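Side-chain contacts in MtN3/saliva family (Thermodesulfovibrio yellowstonii, PDB 4RNG), which probably carries sugars across the membrane as a SemiSWEET, a small subunit with three membrane spans that pairs with a second copy: residues 7-12 with 61-66; 18-23 with 74-79; 29-34 with 81-86. All coordinates share one frame; numbering follows the deposited sequence.

Contact 1 (7-12 with 61-66); sequences LNNLIG and IKEIPV
Pro65 lies against one side of helix 7-21 and touches both Gly12 and Asn9 of residues 7-12. Its ring does so with different corners: CB rests on the backbone of Gly12, 3.5 Å from that residue's C, while CD meets the side-chain oxygen of Asn9, with OD1 again 3.5 Å away. Because Gly12 has no side chain, the two backbones come very close, with CA of Gly12 and CA of Pro65 only 5.3 Å apart. Asn9 reaches over from its own helix with CG beside the backbone N (chi1 -70°), which carries the amide across the proline ring at about a right angle. The same OD1 is 3.9 Å from Glu63 OE1, two acceptor oxygens that merely lie near each other, and the amide and carboxylate planes are turned 29° from each other. The carboxylate has a partner elsewhere: a weak hydrogen bond links OE1 and the Tyr57 hydroxyl of the second subunit.

Pro65 sits in the first turn of helix 64-87, where a residue without an N-H costs no helical bond, and Glu63 holds the N-cap position. Just ahead, Lys62 closes helix 41-60 with a Schellman motif. The contact thus ties the start of helix 64-87 to the start of helix 7-21, while Tyr57 of the second subunit packs on Pro65 too.

Contact 2 (18-23 with 74-79); sequences ITTSAL and LILIFL
Thr20, late in helix 7-21, is the first of residues 18-23 to touch Leu76, and it does so with both a methyl and a backbone oxygen. Leu76 CD1 lies 3.5 Å from Thr20 CG2 and also 3.3 Å from Thr20 O, so one leucine methyl rests against both; the two side chains cross at about a right angle. The threonine is turned so that its apolar branch does this work: CG2 stands anti to the backbone N. That leaves OG1 beside the N (chi1 -64°), where it is hydrogen-bonded to Gly16 O one turn back and to the hydroxyl of Ser73 on helix 64-87. A buried polar atom is thereby satisfied next to an apolar contact.

Thr20 O is engaged within its own segment as well, accepting from Leu23 N at 3.2 Å, a bond spanning three residues instead of the usual four. Leu23, next to touch, turns its CB toward helix 64-87. That CB packs on Leu76 CB at 4.1 Å, and farther out its two methyls close on Ile77: CD1 is 3.9 Å from Ile77 CG1 and CD2 is 4.0 Å from the same carbon.

This buried seam near the middle of the subunit packs the first membrane span, where helix 7-21 gives way to helix 23-33, on helix 64-87 within the three-span bundle. Helix 41-60 backs it through Phe44, which touches Leu23, and through Met47 and Ile51, which touch Ile77. The second subunit approaches the first segment too, with Met43 of that subunit on Leu23 and its Trp54 donating a hydrogen bond to Thr19 OG1.

Contact 3 (29-34 with 81-86); sequences KIYKTK and IFMKIR. With SO4 (sulfate ion), chain I.
Ile30 and Met83 bring their helices to a CA-CA separation of 7.0 Å, just before helix 23-33 ends and Lys34 swings to positive phi (58°). Ile30 meets Met83 with its CG2 branch, 3.7 Å from Met83 CB, the side chains slanting across one another. The methionine is extended as far as the sulfur (chi2 -176°), then bent at chi3, and lays that sulfur beside Tyr31: SD is 3.8 Å from Tyr31 CB and close to the plane of the ring, at its edge and not over a face.

Here the membrane-spanning bundle, in which helix 64-87 lies between helices 7-21 and 23-33 on one side and helix 41-60 on the other, as in SemiSWEETs generally, reaches a polar end. Thr33 OG1 bonds back to Lys29 O at 2.9 Å; this carbonyl also takes Thr33 N, from the opposite face of its plane. The Lys29 chain leads off from helix 64-87, and its NZ gives a hydrogen bond of 2.6 Å to O3 of a sulfate, probably from the crystallisation liquor, and another to Val39 O of the second subunit. Backbone N-H groups of Leu41 and Ala42 of the second subunit, at the start of its helix 41-60, bind the same sulfate.

How the contacts relate
All three contacts join helix 64-87 to the consecutive helices 7-21 and 23-33, contacts 1 and 2 through the former and contact 3 through the latter. Contact 2 is the core, about 3 Å from the chain's centre and almost wholly made of aliphatic groups. Contacts 1 and 3 lie on opposite sides of that centre, their own centres about 32 Å apart, and are only partly buried. Their chemistry differs: a glycine and a proline give close backbone approach at one end, whereas a methionine bridges a wider gap at the other, amid lysines and a bound anion. Every contact is also reached by the second subunit.

Contact 1 (7-12 with 61-66)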
loop_
_atom_site.group_PDB
_atom_site.type_symbol
_atom_site.label_atom_id
_atom_site.label_comp_id
_atom_site.label_asym_id
_atom_site.label_seq_id
_atom_site.Cartn_x
_atom_site.Cartn_y
_atom_site.Cartn_z
ATOM N N LEU C 7 -12.686 6.874 -19.202
ATOM C CA LEU C 7 -13.042 7.047 -17.795
ATOM C C LEU C 7 -12.284 6.122 -16.867
ATOM O O LEU C 7 -11.716 6.552 -15.868
ATOM C CB LEU C 7 -14.530 6.786 -17.599
ATOM C CG LEU C 7 -14.975 6.788 -16.142
ATOM C CD1 LEU C 7 -14.658 8.111 -15.463
ATOM C CD2 LEU C 7 -16.444 6.451 -16.028
ATOM N N ASN C 8 -12.298 4.842 -17.196
ATOM C CA ASN C 8 -11.651 3.847 -16.369
ATOM C C ASN C 8 -10.168 4.108 -16.144
ATOM O O ASN C 8 -9.711 4.134 -15.017
ATOM C CB ASN C 8 -11.847 2.475 -16.993
ATOM C CG ASN C 8 -13.310 2.097 -17.094
ATOM O OD1 ASN C 8 -14.198 2.843 -16.661
ATOM N ND2 ASN C 8 -13.573 0.932 -17.670
ATOM N N ASN C 9 -9.426 4.361 -17.208
ATOM C CA ASN C 9 -7.989 4.532 -17.063
ATOM C C ASN C 9 -7.644 5.825 -16.352
ATOM O O ASN C 9 -6.688 5.877 -15.586
ATOM C CB ASN C 9 -7.306 4.483 -18.427
ATOM C CG ASN C 9 -7.343 3.089 -19.038
ATOM O OD1 ASN C 9 -6.528 2.217 -18.704
ATOM N ND2 ASN C 9 -8.293 2.876 -19.954
ATOM N N LEU C 10 -8.435 6.863 -16.581
ATOM C CA LEU C 10 -8.217 8.119 -15.884
ATOM C C LEU C 10 -8.285 7.889 -14.383
ATOM O O LEU C 10 -7.383 8.291 -13.643
ATOM C CB LEU C 10 -9.232 9.181 -16.323
ATOM C CG LEU C 10 -9.216 10.484 -15.524
ATOM C CD1 LEU C 10 -7.860 11.147 -15.540
ATOM C CD2 LEU C 10 -10.267 11.437 -16.068
ATOM N N ILE C 11 -9.337 7.215 -13.939
ATOM C CA ILE C 11 -9.505 6.949 -12.512
ATOM C C ILE C 11 -8.350 6.071 -12.040
ATOM O O ILE C 11 -7.741 6.327 -10.997
ATOM C CB ILE C 11 -10.866 6.270 -12.216
ATOM C CG1 ILE C 11 -12.011 7.128 -12.790
ATOM C CG2 ILE C 11 -11.043 6.007 -10.727
ATOM C CD1 ILE C 11 -12.982 7.674 -11.773
ATOM N N GLY C 12 -8.013 5.075 -12.853
ATOM C CA GLY C 12 -6.946 4.154 -12.522
ATOM C C GLY C 12 -5.618 4.864 -12.360
ATOM O O GLY C 12 -4.921 4.646 -11.368
ATOM N N ILE C 61 -4.822 -9.168 -16.864
ATOM C CA ILE C 61 -6.069 -8.484 -17.221
ATOM C C ILE C 61 -5.795 -7.312 -18.174
ATOM O O ILE C 61 -6.703 -6.557 -18.522
ATOM C CB ILE C 61 -6.848 -7.995 -15.972
ATOM C CG1 ILE C 61 -6.057 -6.926 -15.220
ATOM C CG2 ILE C 61 -7.165 -9.158 -15.041
ATOM C CD1 ILE C 61 -6.887 -6.177 -14.191
ATOM N N LYS C 62 -4.527 -7.133 -18.534
ATOM C CA LYS C 62 -4.109 -6.093 -19.455
ATOM C C LYS C 62 -4.471 -4.677 -19.032
ATOM O O LYS C 62 -4.995 -3.914 -19.836
ATOM C CB LYS C 62 -4.703 -6.335 -20.842
ATOM C CG LYS C 62 -4.330 -7.648 -21.502
ATOM C CD LYS C 62 -4.963 -7.693 -22.880
ATOM C CE LYS C 62 -4.617 -8.949 -23.631
ATOM N NZ LYS C 62 -5.130 -8.834 -25.026
ATOM N N GLU C 63 -4.200 -4.315 -17.786
ATOM C CA GLU C 63 -4.532 -2.964 -17.315
ATOM C C GLU C 63 -3.319 -2.133 -16.923
ATOM O O GLU C 63 -2.713 -2.364 -15.875
ATOM C CB GLU C 63 -5.489 -3.021 -16.128
ATOM C CG GLU C 63 -6.877 -3.500 -16.493
ATOM C CD GLU C 63 -7.530 -2.634 -17.538
ATOM O OE1 GLU C 63 -7.283 -1.414 -17.542
ATOM O OE2 GLU C 63 -8.315 -3.171 -18.341
ATOM N N ILE C 64 -2.991 -1.156 -17.761
ATOM C CA ILE C 64 -1.839 -0.281 -17.573
ATOM C C ILE C 64 -1.760 0.442 -16.218
ATOM O O ILE C 64 -0.670 0.604 -15.677
ATOM C CB ILE C 64 -1.808 0.809 -18.682
ATOM C CG1 ILE C 64 -1.267 0.246 -19.978
ATOM C CG2 ILE C 64 -0.817 1.894 -18.336
ATOM C CD1 ILE C 64 0.196 -0.042 -19.871
ATOM N N PRO C 65 -2.891 0.938 -15.689
ATOM C CA PRO C 65 -2.699 1.607 -14.386
ATOM C C PRO C 65 -2.250 0.653 -13.255
ATOM O O PRO C 65 -1.438 1.046 -12.398
ATOM C CB PRO C 65 -4.075 2.223 -14.087
ATOM C CG PRO C 65 -5.003 1.682 -15.120
ATOM C CD PRO C 65 -4.209 1.216 -16.280
ATOM N N VAL C 66 -2.749 -0.584 -13.266
ATOM C CA VAL C 66 -2.320 -1.583 -12.288
ATOM C C VAL C 66 -0.841 -1.905 -12.462
ATOM O O VAL C 66 -0.073 -1.968 -11.496
ATOM C CB VAL C 66 -3.125 -2.872 -12.419
ATOM C CG1 VAL C 66 -2.758 -3.846 -11.296
ATOM C CG2 VAL C 66 -4.599 -2.557 -12.423
#

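Contact 2 (18-23 with 74-79)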
loop_
_atom_site.group_PDB
_atom_site.type_symbol
_atom_site.label_atom_id
_atom_site.label_comp_id
_atom_site.label_asym_id
_atom_site.label_seq_id
_atom_site.Cartn_x
_atom_site.Cartn_y
_atom_site.Cartn_z
ATOM N N ILE C 18 -1.729 8.466 -6.787
ATOM C CA ILE C 18 -1.865 8.765 -5.363
ATOM C C ILE C 18 -1.275 7.675 -4.455
ATOM O O ILE C 18 -0.576 7.997 -3.504
ATOM C CB ILE C 18 -3.326 9.013 -4.996
ATOM C CG1 ILE C 18 -3.840 10.239 -5.732
ATOM C CG2 ILE C 18 -3.470 9.218 -3.506
ATOM C CD1 ILE C 18 -5.262 10.558 -5.418
ATOM N N THR C 19 -1.555 6.398 -4.714
ATOM C CA THR C 19 -1.054 5.356 -3.808
ATOM C C THR C 19 0.461 5.199 -3.897
ATOM O O THR C 19 1.128 4.944 -2.901
ATOM C CB THR C 19 -1.707 3.982 -4.069
ATOM O OG1 THR C 19 -1.463 3.564 -5.423
ATOM C CG2 THR C 19 -3.203 4.058 -3.798
ATOM N N THR C 20 1.004 5.358 -5.091
ATOM C CA THR C 20 2.451 5.293 -5.266
ATOM C C THR C 20 3.129 6.480 -4.543
ATOM O O THR C 20 4.095 6.315 -3.780
ATOM C CB THR C 20 2.834 5.294 -6.769
ATOM O OG1 THR C 20 2.322 4.114 -7.417
ATOM C CG2 THR C 20 4.309 5.297 -6.912
ATOM N N SER C 21 2.598 7.674 -4.756
ATOM C CA SER C 21 3.221 8.870 -4.216
ATOM C C SER C 21 3.043 8.936 -2.713
ATOM O O SER C 21 3.756 9.669 -2.035
ATOM C CB SER C 21 2.668 10.119 -4.899
ATOM O OG SER C 21 2.182 11.037 -3.940
ATOM N N ALA C 22 2.095 8.162 -2.187
ATOM C CA ALA C 22 1.859 8.123 -0.745
ATOM C C ALA C 22 3.089 7.633 0.005
ATOM O O ALA C 22 3.284 7.969 1.163
ATOM C CB ALA C 22 0.648 7.220 -0.419
ATOM N N LEU C 23 3.895 6.818 -0.670
ATOM C CA LEU C 23 5.117 6.239 -0.117
ATOM C C LEU C 23 6.230 7.249 0.030
ATOM O O LEU C 23 7.130 7.076 0.846
ATOM C CB LEU C 23 5.575 5.084 -0.999
ATOM C CG LEU C 23 4.615 3.901 -0.922
ATOM C CD1 LEU C 23 4.747 2.948 -2.105
ATOM C CD2 LEU C 23 4.899 3.186 0.370
ATOM N N LEU C 74 6.922 -0.511 -5.965
ATOM C CA LEU C 74 7.965 -1.474 -5.633
ATOM C C LEU C 74 9.341 -0.810 -5.496
ATOM O O LEU C 74 10.110 -1.143 -4.603
ATOM C CB LEU C 74 8.000 -2.577 -6.697
ATOM C CG LEU C 74 8.827 -3.810 -6.372
ATOM C CD1 LEU C 74 8.375 -4.364 -5.028
ATOM C CD2 LEU C 74 8.703 -4.857 -7.480
ATOM N N ILE C 75 9.664 0.105 -6.405
ATOM C CA ILE C 75 10.882 0.884 -6.295
ATOM C C ILE C 75 10.899 1.697 -5.022
ATOM O O ILE C 75 11.884 1.700 -4.287
ATOM C CB ILE C 75 11.072 1.820 -7.491
ATOM C CG1 ILE C 75 11.441 1.005 -8.737
ATOM C CG2 ILE C 75 12.203 2.797 -7.213
ATOM C CD1 ILE C 75 10.594 1.273 -9.938
ATOM N N LEU C 76 9.797 2.385 -4.761
ATOM C CA LEU C 76 9.719 3.253 -3.598
ATOM C C LEU C 76 9.740 2.439 -2.300
ATOM O O LEU C 76 10.387 2.819 -1.320
ATOM C CB LEU C 76 8.459 4.125 -3.690
ATOM C CG LEU C 76 8.429 5.115 -4.865
ATOM C CD1 LEU C 76 7.097 5.824 -4.928
ATOM C CD2 LEU C 76 9.578 6.130 -4.813
ATOM N N ILE C 77 9.071 1.289 -2.317
ATOM C CA ILE C 77 9.029 0.429 -1.141
ATOM C C ILE C 77 10.401 -0.116 -0.841
ATOM O O ILE C 77 10.823 -0.157 0.315
ATOM C CB ILE C 77 8.034 -0.713 -1.305
ATOM C CG1 ILE C 77 6.650 -0.213 -0.910
ATOM C CG2 ILE C 77 8.380 -1.876 -0.403
ATOM C CD1 ILE C 77 5.581 -1.259 -1.042
ATOM N N PHE C 78 11.122 -0.487 -1.893
ATOM C CA PHE C 78 12.486 -0.924 -1.709
ATOM C C PHE C 78 13.337 0.167 -1.049
ATOM O O PHE C 78 14.178 -0.146 -0.206
ATOM C CB PHE C 78 13.116 -1.343 -3.020
ATOM C CG PHE C 78 14.575 -1.561 -2.908
ATOM C CD1 PHE C 78 15.063 -2.723 -2.331
ATOM C CD2 PHE C 78 15.462 -0.603 -3.345
ATOM C CE1 PHE C 78 16.414 -2.924 -2.206
ATOM C CE2 PHE C 78 16.824 -0.798 -3.220
ATOM C CZ PHE C 78 17.296 -1.960 -2.648
ATOM N N LEU C 79 13.158 1.429 -1.425
ATOM C CA LEU C 79 13.918 2.473 -0.734
ATOM C C LEU C 79 13.701 2.407 0.747
ATOM O O LEU C 79 14.648 2.449 1.516
ATOM C CB LEU C 79 13.549 3.884 -1.196
ATOM C CG LEU C 79 14.415 4.522 -2.259
ATOM C CD1 LEU C 79 14.389 3.685 -3.510
ATOM C CD2 LEU C 79 13.884 5.906 -2.509
#

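Contact 3 (29-34 with 81-86)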
loop_
_atom_site.group_PDB
_atom_site.type_symbol
_atom_site.label_atom_id
_atom_site.label_comp_id
_atom_site.label_asym_id
_atom_site.label_seq_id
_atom_site.Cartn_x
_atom_site.Cartn_y
_atom_site.Cartn_z
ATOM N N LYS C 29 10.611 11.012 5.457
ATOM C CA LYS C 29 10.627 11.146 6.904
ATOM C C LYS C 29 11.746 10.316 7.520
ATOM O O LYS C 29 12.479 10.789 8.395
ATOM C CB LYS C 29 9.272 10.740 7.481
ATOM C CG LYS C 29 9.112 10.972 8.954
ATOM C CD LYS C 29 7.728 10.542 9.372
ATOM C CE LYS C 29 7.540 10.677 10.865
ATOM N NZ LYS C 29 6.242 11.309 11.214
ATOM N N ILE C 30 11.876 9.080 7.055
ATOM C CA ILE C 30 12.940 8.215 7.530
ATOM C C ILE C 30 14.289 8.837 7.198
ATOM O O ILE C 30 15.181 8.878 8.037
ATOM C CB ILE C 30 12.828 6.809 6.915
ATOM C CG1 ILE C 30 11.568 6.120 7.443
ATOM C CG2 ILE C 30 14.048 5.982 7.256
ATOM C CD1 ILE C 30 11.272 4.795 6.783
ATOM N N TYR C 31 14.403 9.372 5.985
ATOM C CA TYR C 31 15.632 10.005 5.515
ATOM C C TYR C 31 16.004 11.260 6.284
ATOM O O TYR C 31 17.174 11.489 6.608
ATOM C CB TYR C 31 15.509 10.390 4.052
ATOM C CG TYR C 31 16.725 11.118 3.566
ATOM C CD1 TYR C 31 17.938 10.469 3.432
ATOM C CD2 TYR C 31 16.674 12.479 3.305
ATOM C CE1 TYR C 31 19.057 11.142 3.000
ATOM C CE2 TYR C 31 17.788 13.166 2.876
ATOM C CZ TYR C 31 18.980 12.492 2.726
ATOM O OH TYR C 31 20.106 13.167 2.301
ATOM N N LYS C 32 15.005 12.080 6.563
ATOM C CA LYS C 32 15.259 13.349 7.203
ATOM C C LYS C 32 15.652 13.116 8.657
ATOM O O LYS C 32 16.553 13.777 9.166
ATOM C CB LYS C 32 14.033 14.248 7.090
ATOM C CG LYS C 32 14.064 15.500 7.956
ATOM C CD LYS C 32 12.804 16.329 7.720
ATOM C CE LYS C 32 12.735 17.537 8.634
ATOM N NZ LYS C 32 11.490 18.329 8.391
ATOM N N THR C 33 15.015 12.145 9.305
ATOM C CA THR C 33 15.285 11.885 10.720
ATOM C C THR C 33 16.283 10.755 10.945
ATOM O O THR C 33 16.752 10.560 12.063
ATOM C CB THR C 33 14.011 11.533 11.487
ATOM O OG1 THR C 33 13.518 10.259 11.043
ATOM C CG2 THR C 33 12.954 12.606 11.275
ATOM N N LYS C 34 16.601 10.006 9.891
ATOM C CA LYS C 34 17.558 8.903 9.996
ATOM C C LYS C 34 17.134 7.851 11.035
ATOM O O LYS C 34 17.972 7.200 11.658
ATOM C CB LYS C 34 18.954 9.454 10.357
ATOM C CG LYS C 34 19.427 10.620 9.482
ATOM C CD LYS C 34 19.907 10.097 8.142
ATOM C CE LYS C 34 20.290 11.216 7.191
ATOM N NZ LYS C 34 20.487 10.659 5.823
ATOM N N ILE C 81 12.606 -0.074 2.611
ATOM C CA ILE C 81 13.223 -1.265 3.204
ATOM C C ILE C 81 14.730 -1.042 3.428
ATOM O O ILE C 81 15.276 -1.367 4.485
ATOM C CB ILE C 81 13.004 -2.515 2.320
ATOM C CG1 ILE C 81 11.516 -2.865 2.268
ATOM C CG2 ILE C 81 13.812 -3.699 2.836
ATOM C CD1 ILE C 81 11.189 -4.050 1.366
ATOM N N PHE C 82 15.384 -0.462 2.426
ATOM C CA PHE C 82 16.814 -0.170 2.474
ATOM C C PHE C 82 17.174 0.805 3.624
ATOM O O PHE C 82 18.197 0.630 4.291
ATOM C CB PHE C 82 17.265 0.361 1.115
ATOM C CG PHE C 82 18.714 0.689 1.041
ATOM C CD1 PHE C 82 19.188 1.928 1.437
ATOM C CD2 PHE C 82 19.606 -0.241 0.553
ATOM C CE1 PHE C 82 20.530 2.232 1.355
ATOM C CE2 PHE C 82 20.948 0.055 0.478
ATOM C CZ PHE C 82 21.409 1.296 0.886
ATOM N N MET C 83 16.360 1.840 3.831
ATOM C CA MET C 83 16.593 2.786 4.920
ATOM C C MET C 83 16.227 2.239 6.306
ATOM O O MET C 83 16.835 2.620 7.319
ATOM C CB MET C 83 15.843 4.093 4.672
ATOM C CG MET C 83 16.572 5.061 3.758
ATOM S SD MET C 83 15.691 6.620 3.596
ATOM C CE MET C 83 14.177 6.064 2.790
ATOM N N LYS C 84 15.227 1.364 6.355
ATOM C CA LYS C 84 14.922 0.651 7.586
ATOM C C LYS C 84 16.147 -0.172 8.023
ATOM O O LYS C 84 16.541 -0.133 9.190
ATOM C CB LYS C 84 13.696 -0.237 7.403
ATOM C CG LYS C 84 13.363 -1.122 8.597
ATOM C CD LYS C 84 12.781 -0.342 9.770
ATOM C CE LYS C 84 12.260 -1.300 10.844
ATOM N NZ LYS C 84 12.274 -0.702 12.193
ATOM N N ILE C 85 16.772 -0.877 7.079
ATOM C CA ILE C 85 17.980 -1.648 7.384
ATOM C C ILE C 85 19.201 -0.764 7.656
ATOM O O ILE C 85 19.964 -1.032 8.582
ATOM C CB ILE C 85 18.329 -2.620 6.238
ATOM C CG1 ILE C 85 17.181 -3.601 6.009
ATOM C CG2 ILE C 85 19.583 -3.416 6.564
ATOM C CD1 ILE C 85 17.334 -4.425 4.771
ATOM N N ARG C 86 19.360 0.312 6.886
ATOM C CA ARG C 86 20.479 1.242 7.071
ATOM C C ARG C 86 20.472 1.984 8.395
ATOM O O ARG C 86 21.522 2.140 9.005
ATOM C CB ARG C 86 20.525 2.267 5.939
ATOM C CG ARG C 86 21.479 3.432 6.202
ATOM C CD ARG C 86 21.687 4.301 4.964
ATOM N NE ARG C 86 22.455 5.507 5.274
ATOM C CZ ARG C 86 23.781 5.600 5.281
ATOM N NH1 ARG C 86 24.523 4.541 5.006
ATOM N NH2 ARG C 86 24.361 6.760 5.573
HETATM S S SO4 I . 3.721 13.286 9.461
HETATM O O1 SO4 I . 4.943 14.083 9.514
HETATM O O2 SO4 I . 2.619 14.051 10.053
HETATM O O3 SO4 I . 3.923 12.054 10.221
HETATM O O4 SO4 I . 3.441 12.949 8.066
#